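Local atomic coordinates of hypothetical protein VC0714 (Vibrio cholerae O1 biovar eltor str. N16961, PDB entry 1U9D), a protein that is of unknown function but carries a DUF1904 domain, a family grouped with the macrophage migration inhibitory factor (MIF) clan. Residues H27-E30 with S31-T35. Numbering follows the deposited sequence.
Sequences HIVE and SLVPT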
ATOM      1  N   HIS A  27       3.535  30.640  10.871  1.00 25.32           N
ATOM      2  CA  HIS A  27       2.297  30.276  11.556  1.00 26.51           C
ATOM      3  C   HIS A  27       1.388  29.416  10.689  1.00 24.62           C
ATOM      4  O   HIS A  27       0.711  28.537  11.204  1.00 23.90           O
ATOM      5  CB  HIS A  27       1.525  31.503  12.043  1.00 27.79           C
ATOM      6  CG  HIS A  27       2.275  32.351  13.022  1.00 33.93           C
ATOM      7  ND1 HIS A  27       3.120  31.826  13.978  1.00 39.84           N
ATOM      8  CD2 HIS A  27       2.302  33.695  13.192  1.00 38.87           C
ATOM      9  CE1 HIS A  27       3.641  32.812  14.688  1.00 41.47           C
ATOM     10  NE2 HIS A  27       3.161  33.955  14.230  1.00 40.55           N
ATOM     11  N   ILE A  28       1.406  29.656   9.380  1.00 23.30           N
ATOM     12  CA  ILE A  28       0.708  28.824   8.408  1.00 22.39           C
ATOM     13  C   ILE A  28       1.234  27.391   8.454  1.00 21.54           C
ATOM     14  O   ILE A  28       0.469  26.455   8.549  1.00 20.59           O
ATOM     15  CB  ILE A  28       0.900  29.372   6.975  1.00 22.50           C
ATOM     16  CG1 ILE A  28       0.280  30.753   6.825  1.00 25.19           C
ATOM     17  CG2 ILE A  28       0.287  28.440   5.939  1.00 21.98           C
ATOM     18  CD1 ILE A  28      -1.181  30.792   7.102  1.00 27.21           C
ATOM     19  N   VAL A  29       2.548  27.240   8.379  1.00 20.87           N
ATOM     20  CA  VAL A  29       3.165  25.923   8.413  1.00 20.36           C
ATOM     21  C   VAL A  29       2.829  25.189   9.716  1.00 20.34           C
ATOM     22  O   VAL A  29       2.564  23.979   9.707  1.00 19.27           O
ATOM     23  CB  VAL A  29       4.685  26.042   8.217  1.00 20.25           C
ATOM     24  CG1 VAL A  29       5.354  24.682   8.282  1.00 21.98           C
ATOM     25  CG2 VAL A  29       4.979  26.677   6.862  1.00 19.93           C
ATOM     26  N   GLU A  30       2.834  25.921  10.827  1.00 20.31           N
ATOM     27  CA  GLU A  30       2.603  25.330  12.159  1.00 22.07           C
ATOM     28  C   GLU A  30       1.204  24.745  12.256  1.00 22.65           C
ATOM     29  O   GLU A  30       1.003  23.718  12.909  1.00 21.91           O
ATOM     30  CB  GLU A  30       2.749  26.391  13.251  1.00 22.52           C
ATOM     31  CG  GLU A  30       4.182  26.806  13.517  1.00 24.76           C
ATOM     32  CD  GLU A  30       4.300  27.992  14.480  1.00 31.41           C
ATOM     33  OE1 GLU A  30       3.315  28.760  14.663  1.00 33.82           O
ATOM     34  OE2 GLU A  30       5.402  28.170  15.050  1.00 33.65           O
ATOM     35  N   SER A  31       0.252  25.428  11.634  1.00 23.80           N
ATOM     36  CA  SER A  31      -1.132  24.986  11.553  1.00 26.04           C
ATOM     37  C   SER A  31      -1.336  23.834  10.581  1.00 26.64           C
ATOM     38  O   SER A  31      -2.165  22.956  10.817  1.00 28.25           O
ATOM     39  CB  SER A  31      -2.026  26.148  11.109  1.00 26.55           C
ATOM     40  OG  SER A  31      -1.847  27.278  11.958  1.00 31.05           O
ATOM     41  N   LEU A  32      -0.580  23.864   9.489  1.00 26.06           N
ATOM     42  CA  LEU A  32      -0.678  22.920   8.386  1.00 27.21           C
ATOM     43  C   LEU A  32      -0.176  21.524   8.729  1.00 26.52           C
ATOM     44  O   LEU A  32      -0.695  20.523   8.239  1.00 26.84           O
ATOM     45  CB  LEU A  32       0.214  23.410   7.262  1.00 28.12           C
ATOM     46  CG  LEU A  32      -0.397  23.540   5.903  1.00 33.64           C
ATOM     47  CD1 LEU A  32       0.508  24.419   5.098  1.00 35.54           C
ATOM     48  CD2 LEU A  32      -0.527  22.171   5.303  1.00 35.65           C
ATOM     49  N   VAL A  33       0.873  21.462   9.529  1.00 25.13           N
ATOM     50  CA  VAL A  33       1.634  20.228   9.632  1.00 24.77           C
ATOM     51  C   VAL A  33       0.766  19.124  10.232  1.00 24.30           C
ATOM     52  O   VAL A  33       0.677  18.064   9.642  1.00 23.35           O
ATOM     53  CB  VAL A  33       2.959  20.411  10.376  1.00 25.02           C
ATOM     54  CG1 VAL A  33       3.495  19.031  10.856  1.00 24.48           C
ATOM     55  CG2 VAL A  33       3.990  21.071   9.459  1.00 24.75           C
ATOM     56  N   PRO A  34       0.070  19.357  11.343  1.00 24.47           N
ATOM     57  CA  PRO A  34      -0.778  18.287  11.900  1.00 24.80           C
ATOM     58  C   PRO A  34      -1.868  17.794  10.969  1.00 24.51           C
ATOM     59  O   PRO A  34      -2.117  16.602  10.910  1.00 24.16           O
ATOM     60  CB  PRO A  34      -1.440  18.925  13.124  1.00 24.94           C
ATOM     61  CG  PRO A  34      -0.682  20.190  13.408  1.00 26.13           C
ATOM     62  CD  PRO A  34       0.031  20.583  12.155  1.00 24.87           C
ATOM     63  N   THR A  35      -2.509  18.693  10.241  1.00 23.46           N
ATOM     64  CA  THR A  35      -3.560  18.261   9.340  1.00 24.20           C
ATOM     65  C   THR A  35      -2.992  17.558   8.115  1.00 22.97           C
ATOM     66  O   THR A  35      -3.580  16.594   7.612  1.00 22.25           O
ATOM     67  CB  THR A  35      -4.471  19.449   8.947  1.00 24.64           C
ATOM     68  OG1 THR A  35      -3.709  20.448   8.271  1.00 28.05           O
ATOM     69  CG2 THR A  35      -4.964  20.160  10.169  1.00 27.29           C
TER
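H27 and S31 are joined one helical turn apart by the hydrogen bond from S31 N to H27 O (3.2 Å), and the same i to i+4 pattern continues from L32 N to I28 O (2.9 Å) and, weakly, from V33 N to V29 O. The S31 side chain doubles the first of these bonds: with its hydroxyl beside its own backbone N (chi1 -54°), OG turns back along the helix and donates to H27 O at 2.9 Å. The two donors reach this carbonyl from opposite faces of its plane, so one oxygen is gripped twice. The H27 ring is hydrogen-bonded to the E30 carboxylate, ND1 donating to OE1 at 3.1 Å in a nearly straight line (167°). The carboxylate oxygen lies at the ring edge, almost in its plane, yet is itself approached from above the plane of its own group; with CG beside the backbone N (chi1 -74°), the E30 chain heads back toward the preceding turn, and its extended end reaches the histidine. These segments form the N-terminal part of helix 26-44, the crossover of a beta-alpha-beta unit between strands 18-22 and 52-55. Toward helix 79-97, I28 CG2 touches L32 CD1 at 4.1 Å, the two side chains crossing at a slant, and both meet L96 of that helix. V29 CG1 similarly packs on V33 CG2 at 4.0 Å; this pair faces strand 52-55, with V29 on L55 and V33 on F53. P34, lacking an amide hydrogen, cannot continue the bonding ladder: its CD sits 3.4 Å from E30 O, and the helix kinks there.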